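Side-chain contacts in hydrolase, haloacid dehalogenase-like family (PDB 3S6J), which probably hydrolyses sugar phosphates, using the metal-binding haloacid dehalogenase-like domain that this chain supplies from a longer protein: residues 69-72 against 73-77; 53-56 against 57-61; 80-83 against 84-87; 41-44 against 45-48; 129-132 against 133-136. All coordinates share one frame; numbering follows the deposited sequence.

Contact 1 (69-72 against 73-77); sequences DEQA and ERLSE
R74 reaches back along its helix and lays its guanidinium beside Q71 and E70. The CA of Q71 sits over one face of the group, offset toward its rim. The CG of E70 lies at the edge instead, 3.9 Å from R74 NH1. On the other branch, R74 NH2 comes 3.7 Å from Q71 CG. The flat ends are turned against each other: the Q71 amide is 47° from the guanidinium plane, and the E70 carboxylate 61°. A bend at chi3 (-34°) folds the R74 chain back over the preceding turn. The charged ends of E70 and R74 do not meet, for E70 OE1 and R74 NH1 stay 4.8 Å apart. The stronger partner is E35, whose OE1 takes a salt bridge from R74 NH2 and a hydrogen bond from Q71 NE2. One carboxylate oxygen thus pins both side chains.

L75 faces the inner side. Its N bonds to Q71 O at 2.7 Å. Its CG rests 3.4 Å from that same Q71 O. A72 and L75 both pack on L56 of helix 52-63, and L75 also meets A31 and L32 of helix 21-34. The arrangement is that of an amphipathic helix, here the opening turns of helix 69-85 in the helical cap of a haloacid dehalogenase-type fold.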
loop_
_atom_site.group_PDB
_atom_site.type_symbol
_atom_site.label_atom_id
_atom_site.label_comp_id
_atom_site.label_asym_id
_atom_site.label_seq_id
_atom_site.Cartn_x
_atom_site.Cartn_y
_atom_site.Cartn_z
ATOM N N ASP E 69 13.946 -21.680 -11.296
ATOM C CA ASP E 69 13.422 -21.198 -12.569
ATOM C C ASP E 69 12.015 -21.711 -12.815
ATOM O O ASP E 69 11.115 -20.943 -13.158
ATOM C CB ASP E 69 14.312 -21.689 -13.709
ATOM C CG ASP E 69 15.504 -20.796 -13.946
ATOM O OD1 ASP E 69 15.631 -19.766 -13.244
ATOM O OD2 ASP E 69 16.309 -21.126 -14.848
ATOM N N GLU E 70 11.852 -23.021 -12.656
ATOM C CA GLU E 70 10.584 -23.709 -12.892
ATOM C C GLU E 70 9.411 -23.181 -12.048
ATOM O O GLU E 70 8.318 -22.976 -12.572
ATOM C CB GLU E 70 10.765 -25.227 -12.691
ATOM C CG GLU E 70 9.537 -26.067 -13.025
ATOM C CD GLU E 70 9.818 -27.574 -12.994
ATOM O OE1 GLU E 70 10.552 -28.040 -12.080
ATOM O OE2 GLU E 70 9.301 -28.296 -13.886
ATOM N N GLN E 71 9.630 -22.961 -10.754
ATOM C CA GLN E 71 8.570 -22.405 -9.908
ATOM C C GLN E 71 8.330 -20.922 -10.209
ATOM O O GLN E 71 7.207 -20.431 -10.106
ATOM C CB GLN E 71 8.877 -22.595 -8.418
ATOM C CG GLN E 71 7.700 -22.287 -7.470
ATOM C CD GLN E 71 8.083 -22.459 -6.005
ATOM O OE1 GLN E 71 9.193 -22.113 -5.607
ATOM N NE2 GLN E 71 7.170 -23.007 -5.201
ATOM N N ALA E 72 9.399 -20.215 -10.559
ATOM C CA ALA E 72 9.310 -18.816 -10.952
ATOM C C ALA E 72 8.367 -18.694 -12.136
ATOM O O ALA E 72 7.499 -17.826 -12.176
ATOM C CB ALA E 72 10.690 -18.288 -11.314
ATOM N N GLU E 73 8.546 -19.598 -13.088
ATOM C CA GLU E 73 7.723 -19.686 -14.281
ATOM C C GLU E 73 6.265 -19.941 -13.921
ATOM O O GLU E 73 5.363 -19.265 -14.427
ATOM C CB GLU E 73 8.257 -20.816 -15.173
ATOM C CG GLU E 73 8.583 -20.409 -16.603
ATOM C CD GLU E 73 7.506 -20.824 -17.600
ATOM O OE1 GLU E 73 7.870 -21.209 -18.744
ATOM O OE2 GLU E 73 6.300 -20.772 -17.236
ATOM N N ARG E 74 6.026 -20.924 -13.055
ATOM C CA ARG E 74 4.661 -21.215 -12.612
ATOM C C ARG E 74 4.052 -20.037 -11.841
ATOM O O ARG E 74 2.879 -19.712 -12.033
ATOM C CB ARG E 74 4.581 -22.511 -11.782
ATOM C CG ARG E 74 4.764 -23.787 -12.604
ATOM C CD ARG E 74 4.275 -25.041 -11.877
ATOM N NE ARG E 74 4.486 -24.952 -10.436
ATOM C CZ ARG E 74 5.604 -25.311 -9.813
ATOM N NH1 ARG E 74 6.628 -25.804 -10.493
ATOM N NH2 ARG E 74 5.691 -25.177 -8.500
ATOM N N LEU E 75 4.836 -19.409 -10.967
ATOM C CA LEU E 75 4.340 -18.251 -10.213
ATOM C C LEU E 75 3.910 -17.160 -11.182
ATOM O O LEU E 75 2.833 -16.567 -11.043
ATOM C CB LEU E 75 5.413 -17.704 -9.274
ATOM C CG LEU E 75 5.550 -18.437 -7.949
ATOM C CD1 LEU E 75 6.912 -18.116 -7.342
ATOM C CD2 LEU E 75 4.404 -18.070 -6.998
ATOM N N SER E 76 4.764 -16.909 -12.168
ATOM C CA SER E 76 4.459 -15.974 -13.241
ATOM C C SER E 76 3.120 -16.311 -13.913
ATOM O O SER E 76 2.238 -15.458 -13.999
ATOM C CB SER E 76 5.592 -15.972 -14.265
ATOM O OG SER E 76 5.395 -14.954 -15.226
ATOM N N GLU E 77 2.957 -17.550 -14.374
ATOM C CA GLU E 77 1.683 -17.962 -14.959
ATOM C C GLU E 77 0.496 -17.737 -14.024
ATOM O O GLU E 77 -0.539 -17.230 -14.443
ATOM C CB GLU E 77 1.722 -19.433 -15.411
ATOM C CG GLU E 77 2.515 -19.670 -16.683
ATOM C CD GLU E 77 2.343 -21.090 -17.249
ATOM O OE1 GLU E 77 1.273 -21.386 -17.851
ATOM O OE2 GLU E 77 3.285 -21.907 -17.099
#

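Contact 2 (53-56 against 57-61)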
loop_
_atom_site.group_PDB
_atom_site.type_symbol
_atom_site.label_atom_id
_atom_site.label_comp_id
_atom_site.label_asym_id
_atom_site.label_seq_id
_atom_site.Cartn_x
_atom_site.Cartn_y
_atom_site.Cartn_z
ATOM N N GLY E 53 10.818 -11.417 -12.442
ATOM C CA GLY E 53 12.000 -12.220 -12.175
ATOM C C GLY E 53 12.824 -11.677 -11.027
ATOM O O GLY E 53 13.212 -12.416 -10.124
ATOM N N LEU E 54 13.081 -10.370 -11.069
ATOM C CA LEU E 54 13.876 -9.695 -10.056
ATOM C C LEU E 54 13.085 -9.624 -8.762
ATOM O O LEU E 54 13.619 -9.774 -7.667
ATOM C CB LEU E 54 14.232 -8.285 -10.527
ATOM C CG LEU E 54 15.635 -7.793 -10.170
ATOM C CD1 LEU E 54 15.886 -7.886 -8.663
ATOM C CD2 LEU E 54 16.697 -8.597 -10.947
HETATM N N MSE E 55 11.794 -9.389 -8.885
HETATM C CA MSE E 55 10.974 -9.334 -7.704
HETATM C C MSE E 55 11.066 -10.676 -6.965
HETATM O O MSE E 55 11.290 -10.718 -5.751
HETATM C CB MSE E 55 9.542 -9.020 -8.098
HETATM C CG MSE E 55 8.648 -8.759 -6.934
HETATM SE SE MSE E 55 6.808 -8.884 -7.511
HETATM C CE MSE E 55 6.902 -7.697 -9.060
ATOM N N LEU E 56 10.911 -11.768 -7.710
ATOM C CA LEU E 56 10.951 -13.101 -7.118
ATOM C C LEU E 56 12.287 -13.378 -6.425
ATOM O O LEU E 56 12.312 -13.805 -5.273
ATOM C CB LEU E 56 10.638 -14.168 -8.166
ATOM C CG LEU E 56 9.252 -14.827 -8.137
ATOM C CD1 LEU E 56 8.216 -13.991 -7.430
ATOM C CD2 LEU E 56 8.802 -15.126 -9.555
ATOM N N LYS E 57 13.392 -13.129 -7.122
ATOM C CA LYS E 57 14.709 -13.192 -6.495
ATOM C C LYS E 57 14.776 -12.323 -5.240
ATOM O O LYS E 57 15.325 -12.723 -4.214
ATOM C CB LYS E 57 15.794 -12.725 -7.456
ATOM C CG LYS E 57 16.097 -13.703 -8.572
ATOM C CD LYS E 57 17.565 -13.618 -8.984
ATOM C CE LYS E 57 18.092 -12.188 -8.884
ATOM N NZ LYS E 57 19.593 -12.164 -8.777
ATOM N N SER E 58 14.230 -11.121 -5.331
ATOM C CA SER E 58 14.331 -10.179 -4.229
ATOM C C SER E 58 13.622 -10.678 -2.967
ATOM O O SER E 58 14.229 -10.749 -1.897
ATOM C CB SER E 58 13.798 -8.812 -4.646
ATOM O OG SER E 58 14.149 -7.857 -3.668
ATOM N N LEU E 59 12.342 -11.026 -3.104
ATOM C CA LEU E 59 11.540 -11.581 -2.005
ATOM C C LEU E 59 12.207 -12.844 -1.486
ATOM O O LEU E 59 12.254 -13.095 -0.283
ATOM C CB LEU E 59 10.123 -11.912 -2.489
ATOM C CG LEU E 59 9.325 -10.715 -3.005
ATOM C CD1 LEU E 59 8.054 -11.134 -3.772
ATOM C CD2 LEU E 59 8.995 -9.778 -1.840
ATOM N N SER E 60 12.714 -13.620 -2.435
ATOM C CA SER E 60 13.441 -14.854 -2.206
ATOM C C SER E 60 14.553 -14.653 -1.180
ATOM O O SER E 60 14.512 -15.171 -0.057
ATOM C CB SER E 60 14.066 -15.270 -3.539
ATOM O OG SER E 60 14.354 -16.645 -3.590
ATOM N N ARG E 61 15.557 -13.896 -1.594
ATOM C CA ARG E 61 16.664 -13.526 -0.732
ATOM C C ARG E 61 16.232 -12.909 0.603
ATOM O O ARG E 61 16.829 -13.192 1.637
ATOM C CB ARG E 61 17.593 -12.586 -1.498
ATOM C CG ARG E 61 18.490 -11.744 -0.636
ATOM C CD ARG E 61 19.915 -11.813 -1.148
ATOM N NE ARG E 61 20.661 -12.874 -0.478
ATOM C CZ ARG E 61 21.829 -13.354 -0.903
ATOM N NH1 ARG E 61 22.386 -12.858 -2.007
ATOM N NH2 ARG E 61 22.436 -14.321 -0.226
#
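The shortest sound bond here runs from S58 N to L54 O, at 2.8 Å and 149°. It is one of the i to i-4 bonds of helix 52-63, part of the helical cap characteristic of many haloacid dehalogenase-like hydrolases. K57 N bonds to G53 O at 3.1 Å and is almost straight, 179°. L59 N bonds to M55 O at 2.9 Å.

The side chains sort themselves by face. On the outer face, K57 places its CG 3.5 Å from G53 O, and its bends at chi2 and chi3 lead the amine away from the turn. S58 lies on the side toward helix 41-47. It keeps its CB 3.2 Å from L54 O, while its OG takes a weak bond from K47 NZ of that helix.

The inner face holds M55, modelled as selenomethionine, together with L56 and L59. M55 and L56 pack on W28 of helix 21-34. The M55 side chain is about 9 Å from a bound calcium ion, near the metal site but not in it. M55 and L59 lie side by side and point the same way. Their touch is M55 CG against L59 CD1, at 4.0 Å.

Contact 3 (80-83 against 84-87)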
loop_
_atom_site.group_PDB
_atom_site.type_symbol
_atom_site.label_atom_id
_atom_site.label_comp_id
_atom_site.label_asym_id
_atom_site.label_seq_id
_atom_site.Cartn_x
_atom_site.Cartn_y
_atom_site.Cartn_z
ATOM N N ALA E 80 -0.289 -13.982 -13.953
ATOM C CA ALA E 80 -1.018 -13.516 -15.136
ATOM C C ALA E 80 -2.480 -13.916 -15.076
ATOM O O ALA E 80 -3.361 -13.121 -15.373
ATOM C CB ALA E 80 -0.395 -14.052 -16.407
ATOM N N GLN E 81 -2.735 -15.157 -14.687
ATOM C CA GLN E 81 -4.092 -15.655 -14.612
ATOM C C GLN E 81 -4.903 -14.896 -13.565
ATOM O O GLN E 81 -6.018 -14.454 -13.847
ATOM C CB GLN E 81 -4.096 -17.164 -14.360
ATOM C CG GLN E 81 -3.610 -17.969 -15.579
ATOM C CD GLN E 81 -2.829 -19.233 -15.224
ATOM O OE1 GLN E 81 -3.150 -19.939 -14.257
ATOM N NE2 GLN E 81 -1.797 -19.525 -16.018
ATOM N N ALA E 82 -4.353 -14.727 -12.365
ATOM C CA ALA E 82 -5.079 -13.993 -11.331
ATOM C C ALA E 82 -5.316 -12.549 -11.759
ATOM O O ALA E 82 -6.371 -11.983 -11.483
ATOM C CB ALA E 82 -4.365 -14.058 -9.992
ATOM N N TYR E 83 -4.343 -11.956 -12.445
ATOM C CA TYR E 83 -4.499 -10.577 -12.904
ATOM C C TYR E 83 -5.657 -10.492 -13.898
ATOM O O TYR E 83 -6.532 -9.659 -13.747
ATOM C CB TYR E 83 -3.210 -10.041 -13.542
ATOM C CG TYR E 83 -3.163 -8.528 -13.646
ATOM C CD1 TYR E 83 -3.367 -7.874 -14.864
ATOM C CD2 TYR E 83 -2.926 -7.750 -12.518
ATOM C CE1 TYR E 83 -3.318 -6.490 -14.953
ATOM C CE2 TYR E 83 -2.892 -6.370 -12.590
ATOM C CZ TYR E 83 -3.085 -5.746 -13.805
ATOM O OH TYR E 83 -3.042 -4.373 -13.840
ATOM N N GLU E 84 -5.653 -11.355 -14.908
ATOM C CA GLU E 84 -6.722 -11.376 -15.890
ATOM C C GLU E 84 -8.066 -11.356 -15.173
ATOM O O GLU E 84 -8.975 -10.610 -15.555
ATOM C CB GLU E 84 -6.635 -12.623 -16.784
ATOM C CG GLU E 84 -5.310 -12.800 -17.535
ATOM C CD GLU E 84 -5.281 -14.069 -18.400
ATOM O OE1 GLU E 84 -4.163 -14.586 -18.691
ATOM O OE2 GLU E 84 -6.380 -14.556 -18.781
ATOM N N ARG E 85 -8.200 -12.170 -14.127
ATOM C CA ARG E 85 -9.479 -12.258 -13.421
ATOM C C ARG E 85 -9.839 -10.933 -12.763
ATOM O O ARG E 85 -10.985 -10.692 -12.427
ATOM C CB ARG E 85 -9.474 -13.398 -12.400
ATOM C CG ARG E 85 -9.432 -14.791 -13.039
ATOM C CD ARG E 85 -9.600 -15.914 -12.028
ATOM N NE ARG E 85 -8.482 -16.015 -11.091
ATOM C CZ ARG E 85 -7.434 -16.829 -11.237
ATOM N NH1 ARG E 85 -7.340 -17.625 -12.301
ATOM N NH2 ARG E 85 -6.471 -16.837 -10.318
ATOM N N LEU E 86 -8.864 -10.053 -12.596
ATOM C CA LEU E 86 -9.133 -8.778 -11.950
ATOM C C LEU E 86 -9.209 -7.611 -12.947
ATOM O O LEU E 86 -9.305 -6.444 -12.553
ATOM C CB LEU E 86 -8.066 -8.501 -10.895
ATOM C CG LEU E 86 -7.975 -9.555 -9.799
ATOM C CD1 LEU E 86 -6.636 -9.486 -9.088
ATOM C CD2 LEU E 86 -9.120 -9.415 -8.820
ATOM N N GLN E 87 -9.165 -7.929 -14.236
ATOM C CA GLN E 87 -9.012 -6.897 -15.265
ATOM C C GLN E 87 -10.058 -5.774 -15.252
ATOM O O GLN E 87 -9.732 -4.627 -15.570
ATOM C CB GLN E 87 -8.959 -7.520 -16.656
ATOM C CG GLN E 87 -10.231 -8.226 -17.061
ATOM C CD GLN E 87 -10.136 -8.864 -18.437
ATOM O OE1 GLN E 87 -9.084 -8.826 -19.090
ATOM N NE2 GLN E 87 -11.244 -9.447 -18.892
#
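E84 N and R85 N bond four residues back, to A80 O at 2.9 Å and Q81 O at 3.2 Å, but L86 N turns to Y83 O, three residues back. That switch tightens the chain in the last turn of helix 69-85. The helix belongs to the helical cap of a haloacid dehalogenase-like fold, and the chain then runs on toward strand 91-92. The L86 bond is short, 2.6 Å between N and Y83 O, and its donor stands 53° out of the carbonyl plane.

Y83 points inward. Its CG is anti to the backbone N (chi1 -162°), which swings the ring off the helix toward helices 21-34 and 118-127. There its OH bonds to N124 ND2. The side chain comes within about 4 Å of that of D14, a calcium ligand, so Y83 lies in the second shell of the site, next to D14 and not on the metal. The side chain stays about 10 Å from the ion.

On the outer side, E84 lies with its chain extended past A80. L86 sets its CG 3.4 Å from A82 O and touches Q23 of helix 21-34.

A bend at chi3 (-67°) brings the R85 guanidinium onto the Q81-A82 backbone. One face of the group covers both Q81 O and A82 CA. A salt bridge from NH2 to E30 OE2 ties this end to helix 21-34, on which A82 also packs. R85 NH1 stands 3.9 Å from Q81 CB, and R85 NH2 comes 3.5 Å from A82 CB.

Contact 4 (41-44 against 45-48); sequences MWRI and HRKI
W42 and R46 lie side by side and point the same way. W42 CZ3 sits over one face of the R46 guanidinium, 3.7 Å from NH1, with ring and guanidinium planes 60° apart. The indole gets there because W42 CG takes the crowded position between backbone N and carbonyl carbon (chi1 75°). R43 flanks the same indole, with its CG over one ring face.

A water helps fix the rotation of R46. It accepts from R46 NE at 2.8 Å, in the guanidinium plane, and donates to R43 O at 2.9 Å. R43 NH2 and R46 NH2 come within 3.6 Å, gathered round one carboxylate: E62 OE1 takes R43 NE, and E62 OE2 takes R46 NH2. R43 NH2 also makes a salt bridge to E210 of the second subunit.

H45 is held at both ring nitrogens, by G193 O at NE2 and by Y22 OH of the second subunit at ND1. I48 brings its CD1 4.2 Å from I44 CG2 and touches D14, a calcium ligand.

Helix 41-47 is thus wedged between two others of the cap. I44 packs on W28 of helix 21-34, while K47 lies on M55 and L59 of helix 52-63.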
loop_
_atom_site.group_PDB
_atom_site.type_symbol
_atom_site.label_atom_id
_atom_site.label_comp_id
_atom_site.label_asym_id
_atom_site.label_seq_id
_atom_site.Cartn_x
_atom_site.Cartn_y
_atom_site.Cartn_z
HETATM N N MSE E 41 1.353 -8.936 2.521
HETATM C CA MSE E 41 1.147 -8.109 1.339
HETATM C C MSE E 41 1.929 -6.796 1.246
HETATM O O MSE E 41 2.190 -6.336 0.147
HETATM C CB MSE E 41 -0.342 -7.917 1.062
HETATM C CG MSE E 41 -0.811 -8.995 0.081
HETATM SE SE MSE E 41 -2.633 -9.111 0.157
HETATM C CE MSE E 41 -3.072 -8.183 -1.520
ATOM N N TRP E 42 2.326 -6.208 2.366
ATOM C CA TRP E 42 3.164 -5.000 2.293
ATOM C C TRP E 42 4.534 -5.277 1.614
ATOM O O TRP E 42 5.042 -4.429 0.857
ATOM C CB TRP E 42 3.351 -4.353 3.672
ATOM C CG TRP E 42 4.316 -5.098 4.552
ATOM C CD1 TRP E 42 4.057 -6.214 5.295
ATOM C CD2 TRP E 42 5.693 -4.771 4.782
ATOM N NE1 TRP E 42 5.201 -6.607 5.968
ATOM C CE2 TRP E 42 6.211 -5.735 5.667
ATOM C CE3 TRP E 42 6.536 -3.760 4.315
ATOM C CZ2 TRP E 42 7.545 -5.729 6.088
ATOM C CZ3 TRP E 42 7.850 -3.744 4.741
ATOM C CH2 TRP E 42 8.341 -4.726 5.621
ATOM N N ARG E 43 5.108 -6.459 1.867
ATOM C CA ARG E 43 6.370 -6.875 1.246
ATOM C C ARG E 43 6.217 -7.054 -0.264
ATOM O O ARG E 43 7.123 -6.741 -1.024
ATOM C CB ARG E 43 6.933 -8.179 1.885
ATOM C CG ARG E 43 6.861 -8.236 3.417
ATOM C CD ARG E 43 7.798 -9.273 4.055
ATOM N NE ARG E 43 9.145 -8.705 4.110
ATOM C CZ ARG E 43 9.824 -8.429 5.219
ATOM N NH1 ARG E 43 9.326 -8.703 6.410
ATOM N NH2 ARG E 43 11.028 -7.894 5.116
ATOM N N ILE E 44 5.070 -7.572 -0.704
ATOM C CA ILE E 44 4.796 -7.685 -2.141
ATOM C C ILE E 44 4.613 -6.299 -2.780
ATOM O O ILE E 44 5.102 -6.034 -3.883
ATOM C CB ILE E 44 3.561 -8.577 -2.432
ATOM C CG1 ILE E 44 3.818 -10.016 -1.942
ATOM C CG2 ILE E 44 3.245 -8.563 -3.932
ATOM C CD1 ILE E 44 2.573 -10.900 -1.783
ATOM N N HIS E 45 3.932 -5.413 -2.060
ATOM C CA HIS E 45 3.640 -4.052 -2.543
ATOM C C HIS E 45 4.946 -3.285 -2.726
ATOM O O HIS E 45 5.086 -2.489 -3.653
ATOM C CB HIS E 45 2.706 -3.319 -1.554
ATOM C CG HIS E 45 2.150 -2.019 -2.068
ATOM N ND1 HIS E 45 1.206 -1.300 -1.380
ATOM C CD2 HIS E 45 2.396 -1.331 -3.217
ATOM C CE1 HIS E 45 0.882 -0.219 -2.078
ATOM N NE2 HIS E 45 1.594 -0.220 -3.190
ATOM N N ARG E 46 5.911 -3.541 -1.849
ATOM C CA ARG E 46 7.220 -2.880 -1.920
ATOM C C ARG E 46 7.951 -3.137 -3.241
ATOM O O ARG E 46 8.748 -2.308 -3.682
ATOM C CB ARG E 46 8.127 -3.367 -0.781
ATOM C CG ARG E 46 7.976 -2.639 0.541
ATOM C CD ARG E 46 9.323 -2.640 1.304
ATOM N NE ARG E 46 9.942 -3.971 1.419
ATOM C CZ ARG E 46 10.844 -4.305 2.352
ATOM N NH1 ARG E 46 11.240 -3.414 3.259
ATOM N NH2 ARG E 46 11.352 -5.532 2.385
ATOM N N LYS E 47 7.714 -4.298 -3.850
ATOM C CA LYS E 47 8.457 -4.705 -5.043
ATOM C C LYS E 47 7.715 -4.421 -6.359
ATOM O O LYS E 47 8.268 -4.588 -7.448
ATOM C CB LYS E 47 8.801 -6.200 -4.987
ATOM C CG LYS E 47 9.416 -6.693 -3.680
ATOM C CD LYS E 47 10.753 -6.026 -3.351
ATOM C CE LYS E 47 11.511 -6.816 -2.273
ATOM N NZ LYS E 47 12.629 -6.030 -1.657
ATOM N N ILE E 48 6.455 -4.036 -6.274
ATOM C CA ILE E 48 5.684 -3.766 -7.484
ATOM C C ILE E 48 6.369 -2.666 -8.305
ATOM O O ILE E 48 6.632 -1.557 -7.809
ATOM C CB ILE E 48 4.208 -3.410 -7.153
ATOM C CG1 ILE E 48 3.551 -4.563 -6.388
ATOM C CG2 ILE E 48 3.417 -3.099 -8.424
ATOM C CD1 ILE E 48 3.466 -5.887 -7.162
HETATM O O HOH W 1 9.670 -6.469 0.283
#

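Contact 5 (129-132 against 133-136); sequences KLDI and NKIN
A Schellman motif ends helix 118-127, with K129 as its positive-phi residue, and the chain then makes a short 3-10 turn in which D131 meets K134. This link leads into edge strand 137-138, completing a beta-alpha-beta crossover from strand 110-113. K134 N bonds to D131 O at 2.7 Å, and I135 N to I132 O at 3.0 Å. Both donors stand well above the carbonyl planes.

K134 lays its chain across D131. Its CE comes 3.6 Å from D131 OD2, and the bend at chi4 (-92°) carries the amine aside. The opposite charges are near but not in contact, with K134 NZ 5.0 Å from D131 OD2. N133 ND2 comes 3.1 Å from D131 OD1, but the angle is too poor for a hydrogen bond. The amide is turned 49° from the carboxylate plane.

The apolar side faces inward. I135 sets its CG1 3.1 Å from I132 O and its CG2 4.3 Å from L130 CD2. I135 also packs on W110 and I112 of strand 110-113, and I132 on helix 118-127.

The turn is therefore held by two backbone bonds and apolar anchors. The D131 and K134 charges probably add only a mild, longer-range attraction at the surface.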
loop_
_atom_site.group_PDB
_atom_site.type_symbol
_atom_site.label_atom_id
_atom_site.label_comp_id
_atom_site.label_asym_id
_atom_site.label_seq_id
_atom_site.Cartn_x
_atom_site.Cartn_y
_atom_site.Cartn_z
ATOM N N LYS E 129 -8.393 3.554 -22.605
ATOM C CA LYS E 129 -8.872 3.394 -23.977
ATOM C C LYS E 129 -7.753 3.678 -24.979
ATOM O O LYS E 129 -7.905 4.519 -25.868
ATOM C CB LYS E 129 -10.074 4.300 -24.245
ATOM C CG LYS E 129 -11.017 4.455 -23.054
ATOM C CD LYS E 129 -10.489 5.512 -22.080
ATOM C CE LYS E 129 -11.240 5.506 -20.750
ATOM N NZ LYS E 129 -10.451 6.163 -19.665
ATOM N N LEU E 130 -6.623 2.992 -24.813
ATOM C CA LEU E 130 -5.515 3.075 -25.764
ATOM C C LEU E 130 -5.190 1.695 -26.341
ATOM O O LEU E 130 -5.235 0.667 -25.644
ATOM C CB LEU E 130 -4.260 3.682 -25.118
ATOM C CG LEU E 130 -4.216 5.157 -24.679
ATOM C CD1 LEU E 130 -2.922 5.453 -23.931
ATOM C CD2 LEU E 130 -4.381 6.142 -25.839
ATOM N N ASP E 131 -4.846 1.676 -27.623
ATOM C CA ASP E 131 -4.473 0.442 -28.292
ATOM C C ASP E 131 -2.952 0.303 -28.280
ATOM O O ASP E 131 -2.239 1.133 -28.839
ATOM C CB ASP E 131 -5.018 0.454 -29.720
ATOM C CG ASP E 131 -4.724 -0.821 -30.479
ATOM O OD1 ASP E 131 -3.667 -1.437 -30.236
ATOM O OD2 ASP E 131 -5.557 -1.203 -31.330
ATOM N N ILE E 132 -2.466 -0.745 -27.626
ATOM C CA ILE E 132 -1.035 -0.941 -27.470
ATOM C C ILE E 132 -0.277 -0.643 -28.766
ATOM O O ILE E 132 0.511 0.309 -28.820
ATOM C CB ILE E 132 -0.692 -2.352 -26.953
ATOM C CG1 ILE E 132 0.821 -2.463 -26.713
ATOM C CG2 ILE E 132 -1.200 -3.422 -27.925
ATOM C CD1 ILE E 132 1.275 -3.751 -26.020
ATOM N N ASN E 133 -0.534 -1.425 -29.814
ATOM C CA ASN E 133 0.198 -1.254 -31.070
ATOM C C ASN E 133 -0.052 0.082 -31.789
ATOM O O ASN E 133 0.401 0.283 -32.914
ATOM C CB ASN E 133 0.017 -2.467 -32.004
ATOM C CG ASN E 133 -1.435 -2.724 -32.376
ATOM O OD1 ASN E 133 -1.937 -3.847 -32.239
ATOM N ND2 ASN E 133 -2.114 -1.690 -32.861
ATOM N N LYS E 134 -0.744 0.999 -31.121
ATOM C CA LYS E 134 -1.014 2.314 -31.688
ATOM C C LYS E 134 -0.301 3.452 -30.939
ATOM O O LYS E 134 -0.494 4.628 -31.267
ATOM C CB LYS E 134 -2.519 2.584 -31.712
ATOM C CG LYS E 134 -3.307 1.831 -32.790
ATOM C CD LYS E 134 -4.797 1.786 -32.428
ATOM C CE LYS E 134 -5.706 1.570 -33.624
ATOM N NZ LYS E 134 -6.144 2.879 -34.195
ATOM N N ILE E 135 0.507 3.109 -29.935
ATOM C CA ILE E 135 1.228 4.116 -29.146
ATOM C C ILE E 135 2.713 3.804 -29.015
ATOM O O ILE E 135 3.196 2.782 -29.503
ATOM C CB ILE E 135 0.677 4.227 -27.711
ATOM C CG1 ILE E 135 0.613 2.840 -27.063
ATOM C CG2 ILE E 135 -0.684 4.912 -27.700
ATOM C CD1 ILE E 135 0.517 2.863 -25.556
ATOM N N ASN E 136 3.431 4.698 -28.342
ATOM C CA ASN E 136 4.824 4.465 -27.986
ATOM C C ASN E 136 4.916 3.772 -26.633
ATOM O O ASN E 136 4.629 4.369 -25.594
ATOM C CB ASN E 136 5.583 5.792 -27.941
ATOM C CG ASN E 136 5.923 6.326 -29.326
ATOM O OD1 ASN E 136 5.939 5.589 -30.315
ATOM N ND2 ASN E 136 6.224 7.608 -29.393
#

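Each contact lies within one continuous stretch, so none closes a long loop. They follow in series, and none nest or cross. From the N terminus, contact 4 comes first, on helix 41-47. Contact 2 follows on helix 52-63, and the two touch, with L59 CD2 against K47 CG. Contact 1 opens helix 69-85 and meets contact 2 through L56. Contact 3 ends that same helix. These four belong to the helical cap. Two of them tie it to the core: Y83 of contact 3 reaches helix 118-127, and I48 of contact 4 touches D14. Contact 5 lies in the core domain, between helix 118-127 and strand 137-138, its centre about 28 Å from that of contact 4.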